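Local coordinates for protein 336aa long hypothetical dTDP-glucose 4,6-dehydratase (PDB 2HUN) that probably acts as an NAD(+)-dependent dTDP-glucose 4,6-dehydratase of the extended short-chain dehydrogenase type, built on a Rossmann fold, at residues 89-94 / 148-153. Numbering follows the deposited sequence.
Sequences DRSISS and SSPYSA. With NAD (nicotinamide-adenine-dinucleotide), chain C.
With chi1 at 74°, Ser91 tucks OG between its backbone N and carbonyl carbon and presents it to the first turn of helix 150-168, 3.4 Å from Tyr151 CB; the same hydroxyl is hydrogen-bonded to Val88 O, one turn back. Tyr151 swings its ring the other way: CG is anti to the backbone N (chi1 159°), which carries the phenol off to the cofactor. There OH and NAD O2D share a 2.7 Å hydrogen bond, the ribose oxygen lying in the ring plane at its edge. Pro150 lies against Ser91, its CG 3.3 Å from Ser91 O and its CD 4.0 Å from Ile92 CG1. Ser149 caps the helix, its OG accepting a nearly straight bond from Ser152 N (3.2 Å, 175°), while Ser149 N gives one back to Ser152 OG, a capping box. Replacing Ser149 by alanine takes away that acceptor, and Ser152 N would probably be left without its mate, the first turn freer to fray. Around this buried junction, Phe98 of helix 96-116 packs on Ser91 and Tyr151, and Thr168 of the second subunit covers Ile92 and Pro150. The contact joins short helix 88-93, after strand 78-81, to the start of helix 150-168, ahead of strand 172-182.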
loop_
_atom_site.group_PDB
_atom_site.type_symbol
_atom_site.label_atom_id
_atom_site.label_comp_id
_atom_site.label_asym_id
_atom_site.label_seq_id
_atom_site.Cartn_x
_atom_site.Cartn_y
_atom_site.Cartn_z
ATOM N N ASP A 89 4.976 4.991 17.679
ATOM C CA ASP A 89 4.592 6.277 18.263
ATOM C C ASP A 89 5.176 7.452 17.497
ATOM O O ASP A 89 4.535 8.493 17.360
ATOM C CB ASP A 89 5.004 6.357 19.736
ATOM C CG ASP A 89 4.184 5.438 20.612
ATOM O OD1 ASP A 89 2.986 5.255 20.314
ATOM O OD2 ASP A 89 4.729 4.909 21.599
ATOM N N ARG A 90 6.397 7.289 17.002
ATOM C CA ARG A 90 7.026 8.346 16.225
ATOM C C ARG A 90 6.287 8.532 14.893
ATOM O O ARG A 90 6.237 9.644 14.362
ATOM C CB ARG A 90 8.502 8.012 15.974
ATOM C CG ARG A 90 9.444 8.532 17.060
ATOM C CD ARG A 90 10.817 7.872 17.009
ATOM N NE ARG A 90 11.421 7.870 15.687
ATOM C CZ ARG A 90 12.107 8.895 15.201
ATOM N NH1 ARG A 90 12.267 9.982 15.943
ATOM N NH2 ARG A 90 12.629 8.833 13.982
ATOM N N SER A 91 5.705 7.452 14.364
ATOM C CA SER A 91 4.980 7.536 13.089
ATOM C C SER A 91 3.651 8.265 13.262
ATOM O O SER A 91 3.152 8.891 12.332
ATOM C CB SER A 91 4.751 6.132 12.487
ATOM O OG SER A 91 3.748 5.393 13.167
ATOM N N ILE A 92 3.086 8.199 14.464
ATOM C CA ILE A 92 1.824 8.872 14.746
ATOM C C ILE A 92 2.037 10.378 14.907
ATOM O O ILE A 92 1.187 11.175 14.516
ATOM C CB ILE A 92 1.166 8.300 16.020
ATOM C CG1 ILE A 92 0.844 6.820 15.798
ATOM C CG2 ILE A 92 -0.104 9.087 16.369
ATOM C CD1 ILE A 92 0.307 6.103 17.011
ATOM N N SER A 93 3.183 10.760 15.465
ATOM C CA SER A 93 3.514 12.169 15.680
ATOM C C SER A 93 3.962 12.864 14.397
ATOM O O SER A 93 3.484 13.946 14.071
ATOM C CB SER A 93 4.623 12.294 16.728
ATOM O OG SER A 93 4.293 11.580 17.905
ATOM N N SER A 94 4.891 12.244 13.679
ATOM C CA SER A 94 5.388 12.820 12.433
ATOM C C SER A 94 5.495 11.736 11.362
ATOM O O SER A 94 6.562 11.153 11.152
ATOM C CB SER A 94 6.758 13.471 12.647
ATOM O OG SER A 94 7.180 14.140 11.466
ATOM N N SER A 148 -2.751 -0.215 11.045
ATOM C CA SER A 148 -3.380 0.642 12.046
ATOM C C SER A 148 -2.530 1.833 12.471
ATOM O O SER A 148 -2.913 2.566 13.372
ATOM C CB SER A 148 -3.762 -0.175 13.288
ATOM O OG SER A 148 -2.609 -0.638 13.966
ATOM N N SER A 149 -1.383 2.028 11.830
ATOM C CA SER A 149 -0.522 3.166 12.159
ATOM C C SER A 149 0.150 3.680 10.895
ATOM O O SER A 149 0.206 2.975 9.891
ATOM C CB SER A 149 0.553 2.763 13.179
ATOM O OG SER A 149 1.553 1.936 12.594
ATOM N N PRO A 150 0.658 4.924 10.921
ATOM C CA PRO A 150 1.319 5.453 9.726
ATOM C C PRO A 150 2.518 4.583 9.378
ATOM O O PRO A 150 2.875 4.427 8.209
ATOM C CB PRO A 150 1.724 6.865 10.150
ATOM C CG PRO A 150 0.617 7.249 11.091
ATOM C CD PRO A 150 0.467 5.984 11.928
ATOM N N TYR A 151 3.144 4.015 10.399
ATOM C CA TYR A 151 4.287 3.154 10.162
ATOM C C TYR A 151 3.888 1.937 9.324
ATOM O O TYR A 151 4.482 1.679 8.276
ATOM C CB TYR A 151 4.895 2.670 11.485
ATOM C CG TYR A 151 5.732 1.414 11.338
ATOM C CD1 TYR A 151 6.888 1.410 10.558
ATOM C CD2 TYR A 151 5.346 0.218 11.950
ATOM C CE1 TYR A 151 7.641 0.247 10.383
ATOM C CE2 TYR A 151 6.098 -0.956 11.782
ATOM C CZ TYR A 151 7.243 -0.931 10.998
ATOM O OH TYR A 151 8.008 -2.071 10.833
ATOM N N SER A 152 2.889 1.188 9.789
ATOM C CA SER A 152 2.472 -0.008 9.070
ATOM C C SER A 152 1.767 0.339 7.758
ATOM O O SER A 152 1.810 -0.431 6.803
ATOM C CB SER A 152 1.585 -0.906 9.958
ATOM O OG SER A 152 0.404 -0.248 10.386
ATOM N N ALA A 153 1.142 1.509 7.701
ATOM C CA ALA A 153 0.457 1.921 6.481
ATOM C C ALA A 153 1.485 2.248 5.398
ATOM O O ALA A 153 1.250 1.984 4.208
ATOM C CB ALA A 153 -0.432 3.127 6.749
HETATM P PA NAD C . 16.287 -0.689 12.923
HETATM O O1A NAD C . 15.506 0.493 13.320
HETATM O O2A NAD C . 17.160 -1.364 13.924
HETATM O O5B NAD C . 17.227 -0.245 11.702
HETATM C C5B NAD C . 16.733 0.376 10.505
HETATM C C4B NAD C . 18.003 0.728 9.719
HETATM O O4B NAD C . 17.658 1.319 8.451
HETATM C C3B NAD C . 18.867 1.772 10.482
HETATM O O3B NAD C . 20.250 1.382 10.468
HETATM C C2B NAD C . 18.549 3.088 9.749
HETATM O O2B NAD C . 19.550 4.104 9.804
HETATM C C1B NAD C . 18.269 2.600 8.327
HETATM N N9A NAD C . 17.371 3.482 7.550
HETATM C C8A NAD C . 16.145 3.930 7.881
HETATM N N7A NAD C . 15.679 4.701 6.901
HETATM C C5A NAD C . 16.592 4.757 5.936
HETATM C C6A NAD C . 16.680 5.404 4.672
HETATM N N6A NAD C . 15.719 6.174 4.181
HETATM N N1A NAD C . 17.865 5.202 3.925
HETATM C C2A NAD C . 18.897 4.398 4.430
HETATM N N3A NAD C . 18.814 3.791 5.621
HETATM C C4A NAD C . 17.682 3.971 6.350
HETATM O O3 NAD C . 15.181 -1.769 12.557
HETATM P PN NAD C . 15.163 -3.288 12.108
HETATM O O1N NAD C . 14.359 -3.920 13.194
HETATM O O2N NAD C . 16.525 -3.837 11.943
HETATM O O5D NAD C . 14.230 -3.317 10.788
HETATM C C5D NAD C . 14.650 -3.828 9.520
HETATM C C4D NAD C . 13.396 -4.100 8.650
HETATM O O4D NAD C . 12.666 -5.234 9.149
HETATM C C3D NAD C . 12.438 -2.903 8.604
HETATM O O3D NAD C . 11.986 -2.732 7.236
HETATM C C2D NAD C . 11.282 -3.330 9.552
HETATM O O2D NAD C . 10.057 -2.720 9.135
HETATM C C1D NAD C . 11.302 -4.842 9.397
HETATM N N1N NAD C . 10.794 -5.597 10.561
HETATM C C2N NAD C . 11.477 -5.620 11.823
HETATM C C3N NAD C . 10.932 -6.375 12.877
HETATM C C7N NAD C . 11.620 -6.454 14.259
HETATM O O7N NAD C . 11.196 -7.269 15.088
HETATM N N7N NAD C . 12.656 -5.667 14.522
HETATM C C4N NAD C . 9.726 -7.095 12.689
HETATM C C5N NAD C . 9.067 -7.059 11.442
HETATM C C6N NAD C . 9.590 -6.316 10.371
#